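Local coordinates for protein transglutaminase-like enzymes, putative cysteine protease (PDB 3ISR) that is a putative cysteine protease of the transglutaminase-like superfamily, probably a hydrolase, at residues Y22-P27 against L72-N77; T28-N33 against A255-N260; F32-L37 against M82-T87; L49-P54 against T78-S83. All blocks are in the same frame, centred on the assembly; numbering follows the deposited sequence.

Interaction 1: residues Y22-P27 against L72-N77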
loop_
_atom_site.group_PDB
_atom_site.type_symbol
_atom_site.label_atom_id
_atom_site.label_comp_id
_atom_site.label_asym_id
_atom_site.label_seq_id
_atom_site.Cartn_x
_atom_site.Cartn_y
_atom_site.Cartn_z
ATOM N N TYR B 22 -11.444 -26.535 -16.261
ATOM C CA TYR B 22 -10.818 -26.447 -14.939
ATOM C C TYR B 22 -10.333 -27.786 -14.397
ATOM O O TYR B 22 -10.977 -28.810 -14.602
ATOM C CB TYR B 22 -11.810 -25.878 -13.929
ATOM C CG TYR B 22 -12.061 -24.421 -14.127
ATOM C CD1 TYR B 22 -11.240 -23.475 -13.518
ATOM C CD2 TYR B 22 -13.100 -23.983 -14.937
ATOM C CE1 TYR B 22 -11.455 -22.123 -13.702
ATOM C CE2 TYR B 22 -13.326 -22.637 -15.126
ATOM C CZ TYR B 22 -12.496 -21.713 -14.503
ATOM O OH TYR B 22 -12.708 -20.370 -14.683
ATOM N N GLN B 23 -9.194 -27.758 -13.711
ATOM C CA GLN B 23 -8.782 -28.851 -12.846
ATOM C C GLN B 23 -9.198 -28.447 -11.435
ATOM O O GLN B 23 -8.858 -27.366 -10.975
ATOM C CB GLN B 23 -7.268 -29.076 -12.915
ATOM N N VAL B 24 -9.927 -29.325 -10.758
ATOM C CA VAL B 24 -10.462 -29.042 -9.430
ATOM C C VAL B 24 -9.635 -29.820 -8.397
ATOM O O VAL B 24 -9.550 -31.048 -8.470
ATOM C CB VAL B 24 -11.971 -29.402 -9.367
ATOM C CG1 VAL B 24 -12.572 -29.072 -8.007
ATOM C CG2 VAL B 24 -12.746 -28.676 -10.477
HETATM N N MSE B 25 -9.012 -29.096 -7.465
HETATM C CA MSE B 25 -8.107 -29.678 -6.456
HETATM C C MSE B 25 -8.833 -30.123 -5.190
HETATM O O MSE B 25 -8.500 -31.150 -4.598
HETATM C CB MSE B 25 -7.007 -28.677 -6.068
HETATM C CG MSE B 25 -6.091 -28.258 -7.206
HETATM SE SE MSE B 25 -5.212 -29.793 -8.037
HETATM C CE MSE B 25 -4.170 -30.490 -6.520
ATOM N N SER B 26 -9.809 -29.325 -4.768
ATOM C CA SER B 26 -10.596 -29.586 -3.567
ATOM C C SER B 26 -12.064 -29.301 -3.916
ATOM O O SER B 26 -12.331 -28.806 -5.008
ATOM C CB SER B 26 -10.100 -28.706 -2.412
ATOM O OG SER B 26 -10.148 -27.341 -2.769
ATOM N N PRO B 27 -13.019 -29.632 -3.016
ATOM C CA PRO B 27 -14.432 -29.351 -3.333
ATOM C C PRO B 27 -14.660 -27.853 -3.553
ATOM O O PRO B 27 -14.340 -27.039 -2.684
ATOM C CB PRO B 27 -15.178 -29.833 -2.080
ATOM C CG PRO B 27 -14.229 -30.783 -1.403
ATOM C CD PRO B 27 -12.870 -30.225 -1.675
ATOM N N LEU B 72 -22.259 -23.678 -10.107
ATOM C CA LEU B 72 -22.195 -25.127 -10.013
ATOM C C LEU B 72 -21.149 -25.488 -8.985
ATOM O O LEU B 72 -20.286 -24.662 -8.656
ATOM C CB LEU B 72 -21.813 -25.742 -11.371
ATOM C CG LEU B 72 -20.490 -25.372 -12.049
ATOM C CD1 LEU B 72 -19.301 -26.077 -11.404
ATOM C CD2 LEU B 72 -20.583 -25.775 -13.530
ATOM N N LYS B 73 -21.222 -26.712 -8.473
ATOM C CA LYS B 73 -20.180 -27.213 -7.590
ATOM C C LYS B 73 -19.489 -28.417 -8.233
ATOM O O LYS B 73 -20.113 -29.169 -8.983
ATOM C CB LYS B 73 -20.728 -27.528 -6.186
ATOM C CG LYS B 73 -21.852 -28.561 -6.126
ATOM C CD LYS B 73 -22.406 -28.712 -4.702
ATOM C CE LYS B 73 -22.933 -30.138 -4.492
ATOM N NZ LYS B 73 -23.889 -30.268 -3.346
ATOM N N ALA B 74 -18.199 -28.562 -7.949
ATOM C CA ALA B 74 -17.385 -29.609 -8.541
ATOM C C ALA B 74 -16.624 -30.364 -7.451
ATOM O O ALA B 74 -16.134 -29.763 -6.503
ATOM C CB ALA B 74 -16.414 -29.012 -9.548
ATOM N N THR B 75 -16.529 -31.679 -7.589
ATOM C CA THR B 75 -15.855 -32.500 -6.576
ATOM C C THR B 75 -14.323 -32.513 -6.747
ATOM O O THR B 75 -13.801 -32.262 -7.841
ATOM C CB THR B 75 -16.477 -33.927 -6.471
ATOM O OG1 THR B 75 -15.453 -34.887 -6.179
ATOM C CG2 THR B 75 -17.150 -34.322 -7.759
ATOM N N GLU B 76 -13.613 -32.777 -5.653
ATOM C CA GLU B 76 -12.148 -32.743 -5.647
ATOM C C GLU B 76 -11.541 -33.743 -6.628
ATOM O O GLU B 76 -12.123 -34.801 -6.888
ATOM C CB GLU B 76 -11.588 -32.980 -4.231
ATOM C CG GLU B 76 -11.894 -34.351 -3.619
ATOM C CD GLU B 76 -13.197 -34.378 -2.815
ATOM O OE1 GLU B 76 -14.157 -33.651 -3.168
ATOM O OE2 GLU B 76 -13.256 -35.135 -1.820
ATOM N N ASN B 77 -10.375 -33.388 -7.167
ATOM C CA ASN B 77 -9.618 -34.229 -8.107
ATOM C C ASN B 77 -10.442 -34.670 -9.318
ATOM O O ASN B 77 -10.477 -35.858 -9.668
ATOM C CB ASN B 77 -8.989 -35.442 -7.400
ATOM C CG ASN B 77 -8.281 -35.065 -6.112
ATOM O OD1 ASN B 77 -7.376 -34.225 -6.101
ATOM N ND2 ASN B 77 -8.690 -35.689 -5.013
#
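Glu-76 lies against the turn at Ser-26 and Pro-27, and its side chain touches it through CB, CD and OE1. Glu-76 CB rests 3.6 Å from Ser-26 CA and equally near the carbonyl O of Met-25, a selenomethionine. CG is set between the backbone N and the carbonyl carbon (chi1 63°), and a bend at chi2 (-90°) carries the carboxylate back across the proline ring. Glu-76 CD comes within 4.0 Å of Pro-27 CG, and Glu-76 OE1, closer still, is 3.4 Å from Pro-27 CG, a van der Waals contact with a ring carbon. The backbone N of Glu-76 is buried here without any partner.

Val-24 fills the inner side. Val-24 CG2 packs on Ala-74 CB at 3.8 Å, while Val-24 CG1 reaches the carbonyl O of Thr-75 at 3.4 Å. A single weak hydrogen bond joins the backbones, from Asn-77 N to Val-24 O at 2.8 Å, with an N-H...O angle of only 119°. Ser-26 OG turns elsewhere, to Asn-260 ND2, and Thr-75 O receives Thr-78 OG1.

Residues 22-27 lead from strand 12-24 to strand 28-32, and residues 72-77 from strand 69-74 to strand 78-96, each passing from one antiparallel sheet to the other. Two such connections side by side are beta arches, as found at the end of a beta sandwich.

Interaction 2: residues T28-N33 against A255-N260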
loop_
_atom_site.group_PDB
_atom_site.type_symbol
_atom_site.label_atom_id
_atom_site.label_comp_id
_atom_site.label_asym_id
_atom_site.label_seq_id
_atom_site.Cartn_x
_atom_site.Cartn_y
_atom_site.Cartn_z
ATOM N N THR B 28 -15.185 -27.498 -4.721
ATOM C CA THR B 28 -15.161 -26.107 -5.169
ATOM C C THR B 28 -16.499 -25.690 -5.757
ATOM O O THR B 28 -17.110 -26.447 -6.513
ATOM C CB THR B 28 -14.041 -25.907 -6.226
ATOM O OG1 THR B 28 -12.774 -26.279 -5.661
ATOM C CG2 THR B 28 -13.976 -24.472 -6.694
ATOM N N THR B 29 -16.945 -24.492 -5.399
ATOM C CA THR B 29 -18.100 -23.859 -6.030
ATOM C C THR B 29 -17.632 -22.745 -6.962
ATOM O O THR B 29 -16.734 -21.969 -6.607
ATOM C CB THR B 29 -19.087 -23.312 -4.971
ATOM O OG1 THR B 29 -19.656 -24.415 -4.269
ATOM C CG2 THR B 29 -20.226 -22.504 -5.618
ATOM N N PHE B 30 -18.226 -22.697 -8.156
ATOM C CA PHE B 30 -17.909 -21.687 -9.165
ATOM C C PHE B 30 -19.114 -20.808 -9.378
ATOM O O PHE B 30 -20.252 -21.289 -9.404
ATOM C CB PHE B 30 -17.579 -22.353 -10.505
ATOM C CG PHE B 30 -16.340 -23.179 -10.479
ATOM C CD1 PHE B 30 -15.152 -22.683 -11.001
ATOM C CD2 PHE B 30 -16.355 -24.460 -9.938
ATOM C CE1 PHE B 30 -13.993 -23.461 -10.989
ATOM C CE2 PHE B 30 -15.208 -25.233 -9.914
ATOM C CZ PHE B 30 -14.020 -24.725 -10.436
ATOM N N ILE B 31 -18.870 -19.516 -9.529
ATOM C CA ILE B 31 -19.895 -18.623 -10.031
ATOM C C ILE B 31 -19.286 -17.990 -11.253
ATOM O O ILE B 31 -18.275 -17.273 -11.155
ATOM C CB ILE B 31 -20.272 -17.509 -9.043
ATOM C CG1 ILE B 31 -20.701 -18.108 -7.701
ATOM C CG2 ILE B 31 -21.410 -16.639 -9.640
ATOM C CD1 ILE B 31 -21.011 -17.037 -6.633
ATOM N N PHE B 32 -19.901 -18.264 -12.398
ATOM C CA PHE B 32 -19.390 -17.791 -13.662
ATOM C C PHE B 32 -20.205 -16.627 -14.203
ATOM O O PHE B 32 -21.390 -16.496 -13.909
ATOM C CB PHE B 32 -19.426 -18.920 -14.699
ATOM C CG PHE B 32 -18.462 -20.031 -14.428
ATOM C CD1 PHE B 32 -17.095 -19.814 -14.501
ATOM C CD2 PHE B 32 -18.927 -21.310 -14.141
ATOM C CE1 PHE B 32 -16.198 -20.849 -14.275
ATOM C CE2 PHE B 32 -18.041 -22.353 -13.917
ATOM C CZ PHE B 32 -16.673 -22.119 -13.980
ATOM N N ASN B 33 -19.565 -15.800 -15.024
ATOM C CA ASN B 33 -20.282 -14.752 -15.725
ATOM C C ASN B 33 -19.871 -14.721 -17.180
ATOM O O ASN B 33 -18.949 -13.971 -17.546
ATOM C CB ASN B 33 -20.025 -13.397 -15.073
ATOM C CG ASN B 33 -20.915 -12.318 -15.624
ATOM O OD1 ASN B 33 -22.051 -12.576 -16.079
ATOM N ND2 ASN B 33 -20.414 -11.099 -15.594
ATOM N N ALA B 255 -14.934 -15.711 -13.419
ATOM C CA ALA B 255 -15.116 -16.876 -12.582
ATOM C C ALA B 255 -14.755 -16.536 -11.143
ATOM O O ALA B 255 -13.620 -16.137 -10.864
ATOM C CB ALA B 255 -14.247 -18.034 -13.099
ATOM N N SER B 256 -15.712 -16.692 -10.240
ATOM C CA SER B 256 -15.423 -16.599 -8.824
ATOM C C SER B 256 -15.320 -18.015 -8.287
ATOM O O SER B 256 -16.258 -18.806 -8.426
ATOM C CB SER B 256 -16.503 -15.797 -8.105
ATOM O OG SER B 256 -16.489 -14.455 -8.590
ATOM N N ILE B 257 -14.175 -18.323 -7.684
ATOM C CA ILE B 257 -13.842 -19.692 -7.301
ATOM C C ILE B 257 -13.766 -19.834 -5.790
ATOM O O ILE B 257 -12.885 -19.256 -5.135
ATOM C CB ILE B 257 -12.521 -20.133 -7.978
ATOM C CG1 ILE B 257 -12.671 -20.058 -9.506
ATOM C CG2 ILE B 257 -12.083 -21.520 -7.487
ATOM C CD1 ILE B 257 -11.372 -20.223 -10.278
ATOM N N PHE B 258 -14.723 -20.579 -5.246
ATOM C CA PHE B 258 -14.801 -20.862 -3.808
ATOM C C PHE B 258 -14.300 -22.263 -3.529
ATOM O O PHE B 258 -15.073 -23.216 -3.534
ATOM C CB PHE B 258 -16.239 -20.709 -3.311
ATOM C CG PHE B 258 -16.747 -19.303 -3.408
ATOM C CD1 PHE B 258 -17.316 -18.842 -4.586
ATOM C CD2 PHE B 258 -16.636 -18.426 -2.322
ATOM C CE1 PHE B 258 -17.774 -17.525 -4.702
ATOM C CE2 PHE B 258 -17.099 -17.117 -2.426
ATOM C CZ PHE B 258 -17.673 -16.666 -3.617
ATOM N N GLY B 259 -12.994 -22.370 -3.303
ATOM C CA GLY B 259 -12.322 -23.660 -3.135
ATOM C C GLY B 259 -10.951 -23.575 -3.776
ATOM O O GLY B 259 -10.272 -22.552 -3.652
ATOM N N ASN B 260 -10.547 -24.639 -4.465
ATOM C CA ASN B 260 -9.232 -24.706 -5.112
ATOM C C ASN B 260 -9.298 -25.303 -6.510
ATOM O O ASN B 260 -9.468 -26.510 -6.665
ATOM C CB ASN B 260 -8.260 -25.542 -4.273
ATOM C CG ASN B 260 -7.893 -24.871 -2.973
ATOM O OD1 ASN B 260 -7.143 -23.894 -2.964
ATOM N ND2 ASN B 260 -8.416 -25.393 -1.859
#
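The Phe-258 ring receives the carbonyl O of Thr-29 at its edge, close to the ring plane, and Ile-31 CD1 meets Phe-258 CE1 obliquely at 3.8 Å. Val-106 of the second subunit also packs on Phe-258. These residues belong to an antiparallel pair of beta strands, 28-32 and 255-258, at one side of a four-stranded sheet. On the other side of the pair, Ile-257 runs alongside Phe-30, with Ile-257 CG1 3.9 Å from Phe-30 CD1, and Ala-255 CB sits obliquely to the Phe-32 ring, 3.6 Å from Phe-32 CE1. Phe-30 also meets Phe-80 edge-to-face, so this side looks into the protein's aromatic core.

Thr-29 with Phe-258 and Ile-31 with Ser-256 are the hydrogen-bonded pairs, the straightest bond running from Ser-256 N to Ile-31 O (176°). Past them, Thr-28 continues the pairing by its side chain: with CG2 anti to the backbone N, chi1 -58° leaves Thr-28 OG1 placed to accept Asn-260 N at 3.0 Å while also bonding to Ser-26 O. A valine here would probably leave Asn-260 N without this acceptor and Ser-26 O without its hydroxyl mate. Thr-28 OG1 lies 3.7 Å from Gly-259 CA, where a CB would run into it.

Interaction 3: residues F32-L37 against M82-T87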
loop_
_atom_site.group_PDB
_atom_site.type_symbol
_atom_site.label_atom_id
_atom_site.label_comp_id
_atom_site.label_asym_id
_atom_site.label_seq_id
_atom_site.Cartn_x
_atom_site.Cartn_y
_atom_site.Cartn_z
ATOM N N PHE B 32 -19.901 -18.264 -12.398
ATOM C CA PHE B 32 -19.390 -17.791 -13.662
ATOM C C PHE B 32 -20.205 -16.627 -14.203
ATOM O O PHE B 32 -21.390 -16.496 -13.909
ATOM C CB PHE B 32 -19.426 -18.920 -14.699
ATOM C CG PHE B 32 -18.462 -20.031 -14.428
ATOM C CD1 PHE B 32 -17.095 -19.814 -14.501
ATOM C CD2 PHE B 32 -18.927 -21.310 -14.141
ATOM C CE1 PHE B 32 -16.198 -20.849 -14.275
ATOM C CE2 PHE B 32 -18.041 -22.353 -13.917
ATOM C CZ PHE B 32 -16.673 -22.119 -13.980
ATOM N N ASN B 33 -19.565 -15.800 -15.024
ATOM C CA ASN B 33 -20.282 -14.752 -15.725
ATOM C C ASN B 33 -19.871 -14.721 -17.180
ATOM O O ASN B 33 -18.949 -13.971 -17.546
ATOM C CB ASN B 33 -20.025 -13.397 -15.073
ATOM C CG ASN B 33 -20.915 -12.318 -15.624
ATOM O OD1 ASN B 33 -22.051 -12.576 -16.079
ATOM N ND2 ASN B 33 -20.414 -11.099 -15.594
ATOM N N VAL B 34 -20.535 -15.559 -17.993
ATOM C CA VAL B 34 -20.192 -15.715 -19.411
ATOM C C VAL B 34 -21.340 -15.440 -20.391
ATOM O O VAL B 34 -21.088 -15.168 -21.568
ATOM C CB VAL B 34 -19.534 -17.118 -19.726
ATOM C CG1 VAL B 34 -18.303 -17.354 -18.845
ATOM C CG2 VAL B 34 -20.540 -18.251 -19.562
ATOM N N HIS B 35 -22.587 -15.527 -19.917
ATOM C CA HIS B 35 -23.776 -15.250 -20.728
ATOM C C HIS B 35 -23.872 -13.801 -21.200
ATOM O O HIS B 35 -23.571 -12.866 -20.436
ATOM C CB HIS B 35 -25.023 -15.528 -19.905
ATOM C CG HIS B 35 -25.327 -16.979 -19.751
ATOM N ND1 HIS B 35 -24.607 -17.799 -18.908
ATOM C CD2 HIS B 35 -26.260 -17.763 -20.340
ATOM C CE1 HIS B 35 -25.087 -19.029 -18.987
ATOM N NE2 HIS B 35 -26.089 -19.032 -19.850
ATOM N N ALA B 36 -24.345 -13.607 -22.428
ATOM C CA ALA B 36 -24.654 -12.262 -22.900
ATOM C C ALA B 36 -25.842 -11.735 -22.115
ATOM O O ALA B 36 -26.715 -12.508 -21.713
ATOM C CB ALA B 36 -24.958 -12.258 -24.400
ATOM N N LEU B 37 -25.857 -10.432 -21.845
ATOM C CA LEU B 37 -26.967 -9.834 -21.118
ATOM C C LEU B 37 -28.146 -9.631 -22.069
ATOM O O LEU B 37 -27.947 -9.434 -23.267
ATOM C CB LEU B 37 -26.546 -8.478 -20.529
ATOM C CG LEU B 37 -27.366 -7.921 -19.359
ATOM C CD1 LEU B 37 -27.337 -8.813 -18.111
ATOM C CD2 LEU B 37 -26.901 -6.510 -19.001
HETATM N N MSE B 82 -16.769 -26.097 -19.678
HETATM C CA MSE B 82 -18.026 -25.409 -19.885
HETATM C C MSE B 82 -17.925 -24.656 -21.188
HETATM O O MSE B 82 -16.946 -23.947 -21.417
HETATM C CB MSE B 82 -18.286 -24.422 -18.745
HETATM C CG MSE B 82 -19.629 -23.734 -18.877
HETATM SE SE MSE B 82 -19.922 -22.498 -17.405
HETATM C CE MSE B 82 -18.497 -21.206 -17.845
ATOM N N SER B 83 -18.930 -24.807 -22.039
ATOM C CA SER B 83 -18.937 -24.166 -23.348
ATOM C C SER B 83 -20.196 -23.321 -23.501
ATOM O O SER B 83 -21.290 -23.811 -23.231
ATOM C CB SER B 83 -18.898 -25.244 -24.438
ATOM O OG SER B 83 -19.079 -24.669 -25.717
ATOM N N TYR B 84 -20.035 -22.062 -23.919
ATOM C CA TYR B 84 -21.155 -21.140 -24.141
ATOM C C TYR B 84 -21.107 -20.610 -25.561
ATOM O O TYR B 84 -20.055 -20.139 -26.020
ATOM C CB TYR B 84 -21.126 -19.961 -23.134
ATOM C CG TYR B 84 -22.211 -18.925 -23.374
ATOM C CD1 TYR B 84 -23.538 -19.189 -23.048
ATOM C CD2 TYR B 84 -21.911 -17.687 -23.949
ATOM C CE1 TYR B 84 -24.550 -18.243 -23.277
ATOM C CE2 TYR B 84 -22.911 -16.743 -24.186
ATOM C CZ TYR B 84 -24.223 -17.029 -23.842
ATOM O OH TYR B 84 -25.219 -16.100 -24.045
ATOM N N THR B 85 -22.248 -20.673 -26.254
ATOM C CA THR B 85 -22.359 -20.175 -27.619
ATOM C C THR B 85 -23.669 -19.402 -27.786
ATOM O O THR B 85 -24.704 -19.815 -27.258
ATOM C CB THR B 85 -22.306 -21.366 -28.628
ATOM O OG1 THR B 85 -21.104 -22.113 -28.402
ATOM C CG2 THR B 85 -22.324 -20.881 -30.064
ATOM N N ALA B 86 -23.632 -18.285 -28.511
ATOM C CA ALA B 86 -24.841 -17.485 -28.720
ATOM C C ALA B 86 -24.810 -16.660 -29.987
ATOM O O ALA B 86 -23.751 -16.336 -30.517
ATOM C CB ALA B 86 -25.140 -16.566 -27.492
ATOM N N THR B 87 -26.005 -16.323 -30.457
ATOM C CA THR B 87 -26.196 -15.401 -31.554
ATOM C C THR B 87 -26.936 -14.229 -30.957
ATOM O O THR B 87 -27.954 -14.421 -30.292
ATOM C CB THR B 87 -27.042 -16.053 -32.661
ATOM O OG1 THR B 87 -26.436 -17.296 -33.017
ATOM C CG2 THR B 87 -27.121 -15.161 -33.870
#
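A tyrosine hydroxyl, rather than a carbonyl, takes the backbone N-H of the facing loop: Ala-36 N donates to Tyr-84 OH at 3.1 Å and 166°. Glu-47 OE1 is a second hydrogen-bond partner of this buried hydroxyl. Tyr-84 CG stands anti to the backbone N (chi1 176°), which lifts the ring off strand 82-87 and under the loop. There His-35 CA lies over one face, 4.0 Å from the Tyr-84 ring centroid, in a CH-pi contact. The His-35 imidazole is tilted at 49° to the phenol ring and turns a face to it, with His-35 CD2 3.4 Å from Tyr-84 CE1. A phenylalanine in place of Tyr-84 would probably leave Ala-36 N without its acceptor and Glu-47 OE1 without this mate.

Farther along, the selenomethionine Met-82 meets Phe-32 from the opposite direction. Met-82 CE lies over the Phe-32 face, 3.8 Å from the centroid, and Met-82 SE approaches obliquely, 3.6 Å from Phe-32 CD2, making a Met-aromatic contact. Val-34 CG2 points at the same methyl, tip to tip, and also passes Tyr-84 CB at 4.0 Å.

Val-34 O is bonded to Tyr-205 OH, which ties the loop to the separate four-stranded sheet that contains strand 199-206. The whole is a buried, mostly apolar packing, pinned by a tyrosine hydroxyl, in which an irregular loop covers one face of a long antiparallel sheet.

Interaction 4: residues L49-P54 against T78-S83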
loop_
_atom_site.group_PDB
_atom_site.type_symbol
_atom_site.label_atom_id
_atom_site.label_comp_id
_atom_site.label_asym_id
_atom_site.label_seq_id
_atom_site.Cartn_x
_atom_site.Cartn_y
_atom_site.Cartn_z
ATOM N N LEU B 49 -25.597 -23.585 -23.553
ATOM C CA LEU B 49 -24.604 -23.779 -22.494
ATOM C C LEU B 49 -24.386 -25.269 -22.203
ATOM O O LEU B 49 -25.315 -25.967 -21.791
ATOM C CB LEU B 49 -25.042 -23.051 -21.209
ATOM C CG LEU B 49 -24.117 -23.147 -20.000
ATOM C CD1 LEU B 49 -22.904 -22.233 -20.193
ATOM C CD2 LEU B 49 -24.881 -22.766 -18.742
ATOM N N ILE B 50 -23.164 -25.756 -22.436
ATOM C CA ILE B 50 -22.837 -27.179 -22.265
ATOM C C ILE B 50 -21.730 -27.385 -21.242
ATOM O O ILE B 50 -20.642 -26.827 -21.384
ATOM C CB ILE B 50 -22.373 -27.836 -23.606
ATOM C CG1 ILE B 50 -23.394 -27.607 -24.735
ATOM C CG2 ILE B 50 -22.056 -29.331 -23.413
ATOM C CD1 ILE B 50 -24.837 -28.019 -24.402
ATOM N N VAL B 51 -22.004 -28.202 -20.229
ATOM C CA VAL B 51 -20.995 -28.592 -19.236
ATOM C C VAL B 51 -20.536 -30.040 -19.520
ATOM O O VAL B 51 -21.364 -30.936 -19.694
ATOM C CB VAL B 51 -21.534 -28.439 -17.785
ATOM C CG1 VAL B 51 -20.469 -28.827 -16.763
ATOM C CG2 VAL B 51 -21.999 -26.982 -17.514
ATOM N N THR B 52 -19.223 -30.256 -19.590
ATOM C CA THR B 52 -18.663 -31.602 -19.783
ATOM C C THR B 52 -17.822 -32.009 -18.580
ATOM O O THR B 52 -16.807 -31.383 -18.327
ATOM C CB THR B 52 -17.765 -31.658 -21.033
ATOM O OG1 THR B 52 -18.521 -31.254 -22.177
ATOM C CG2 THR B 52 -17.211 -33.086 -21.254
ATOM N N PRO B 53 -18.228 -33.064 -17.839
ATOM C CA PRO B 53 -19.443 -33.878 -17.946
ATOM C C PRO B 53 -20.635 -33.072 -17.441
ATOM O O PRO B 53 -20.426 -31.990 -16.895
ATOM C CB PRO B 53 -19.154 -35.049 -16.998
ATOM C CG PRO B 53 -18.286 -34.455 -15.946
ATOM C CD PRO B 53 -17.387 -33.507 -16.710
ATOM N N PRO B 54 -21.871 -33.571 -17.624
ATOM C CA PRO B 54 -22.985 -32.720 -17.174
ATOM C C PRO B 54 -22.926 -32.482 -15.666
ATOM O O PRO B 54 -22.933 -33.428 -14.887
ATOM C CB PRO B 54 -24.239 -33.521 -17.552
ATOM C CG PRO B 54 -23.770 -34.636 -18.453
ATOM C CD PRO B 54 -22.327 -34.875 -18.136
ATOM N N THR B 78 -11.117 -33.701 -9.936
ATOM C CA THR B 78 -11.831 -33.915 -11.193
ATOM C C THR B 78 -11.538 -32.764 -12.147
ATOM O O THR B 78 -10.946 -31.755 -11.766
ATOM C CB THR B 78 -13.362 -33.991 -11.000
ATOM O OG1 THR B 78 -13.822 -32.797 -10.353
ATOM C CG2 THR B 78 -13.772 -35.243 -10.185
ATOM N N THR B 79 -11.943 -32.922 -13.397
ATOM C CA THR B 79 -11.877 -31.812 -14.336
ATOM C C THR B 79 -13.248 -31.639 -14.958
ATOM O O THR B 79 -14.028 -32.589 -15.000
ATOM C CB THR B 79 -10.816 -32.051 -15.430
ATOM O OG1 THR B 79 -11.222 -33.152 -16.248
ATOM C CG2 THR B 79 -9.458 -32.360 -14.797
ATOM N N PHE B 80 -13.554 -30.429 -15.417
ATOM C CA PHE B 80 -14.774 -30.209 -16.208
ATOM C C PHE B 80 -14.540 -29.089 -17.212
ATOM O O PHE B 80 -13.634 -28.288 -17.035
ATOM C CB PHE B 80 -15.986 -29.896 -15.317
ATOM C CG PHE B 80 -15.953 -28.509 -14.707
ATOM C CD1 PHE B 80 -16.619 -27.447 -15.320
ATOM C CD2 PHE B 80 -15.255 -28.271 -13.529
ATOM C CE1 PHE B 80 -16.601 -26.166 -14.769
ATOM C CE2 PHE B 80 -15.212 -26.980 -12.971
ATOM C CZ PHE B 80 -15.892 -25.930 -13.598
ATOM N N SER B 81 -15.348 -29.065 -18.267
ATOM C CA SER B 81 -15.334 -27.990 -19.263
ATOM C C SER B 81 -16.721 -27.390 -19.384
ATOM O O SER B 81 -17.728 -28.082 -19.206
ATOM C CB SER B 81 -14.909 -28.512 -20.636
ATOM O OG SER B 81 -13.607 -29.050 -20.570
HETATM N N MSE B 82 -16.769 -26.097 -19.678
HETATM C CA MSE B 82 -18.026 -25.409 -19.885
HETATM C C MSE B 82 -17.925 -24.656 -21.188
HETATM O O MSE B 82 -16.946 -23.947 -21.417
HETATM C CB MSE B 82 -18.286 -24.422 -18.745
HETATM C CG MSE B 82 -19.629 -23.734 -18.877
HETATM SE SE MSE B 82 -19.922 -22.498 -17.405
HETATM C CE MSE B 82 -18.497 -21.206 -17.845
ATOM N N SER B 83 -18.930 -24.807 -22.039
ATOM C CA SER B 83 -18.937 -24.166 -23.348
ATOM C C SER B 83 -20.196 -23.321 -23.501
ATOM O O SER B 83 -21.290 -23.811 -23.231
ATOM C CB SER B 83 -18.898 -25.244 -24.438
ATOM O OG SER B 83 -19.079 -24.669 -25.717
#
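Leu-49 CD1 packs on Met-82 CG at 3.8 Å, the two side chains crossing at a slant, with Leu-49 CG anti to its own nitrogen (chi1 -180°) to bring that methyl across. The antiparallel strand pairing starts with Ile-50, which forms a hydrogen-bonded pair with Ser-83: Ile-50 N donates to Ser-83 O at 2.8 Å, and Ser-83 N returns a bond to Ile-50 O at 2.7 Å. Val-51 and Met-82 form a non-hydrogen-bonded pair; Val-51 CG1 touches Phe-80 CD1 loosely at 4.3 Å, on the same inner face as Met-82. Thr-52 forms a second hydrogen-bonded pair, with Ser-81, the nearly straight bond being Thr-52 N to Ser-81 O (171°). Thr-52 O also lies 3.2 Å from Phe-80 CA, a CA-H...O contact. A cis peptide bond precedes Pro-53, where the regular pairing ends; Pro-53 CD still approaches Phe-80 CB at 4.1 Å, the two side chains roughly at right angles.

On the opposite face to Met-82, Ser-81 OG bonds to Thr-21 OG1 and Ser-83 OG to His-17 NE2, both on strand 12-24. Strand 78-96 runs between strands 43-52 and 12-24, antiparallel to each, and its Phe-80 and Met-82 side chains face strand 28-32.

The four contacts surround one aromatic core between two antiparallel sheets. Interactions 1 and 2, with centres about 9 Å apart, join through Asn-260, where Asn-260 O lies 2.7 Å from Met-25 N, a probable hydrogen bond. Interaction 4 reaches interaction 2 across the core, with Phe-30 CE2 3.5 Å from Phe-80 CE2. Interactions 3 and 4 share Met-82 and Ser-83, and interactions 2 and 3 share Phe-32, so strands 28-32 and 78-96 tie the group together. Interaction 1, about 21 Å from interaction 3 between centres, lies at the far end, where Tyr-22 CE2 still comes within 3.5 Å of Phe-32 CE1. Interactions 1 and 2 also touch the second subunit.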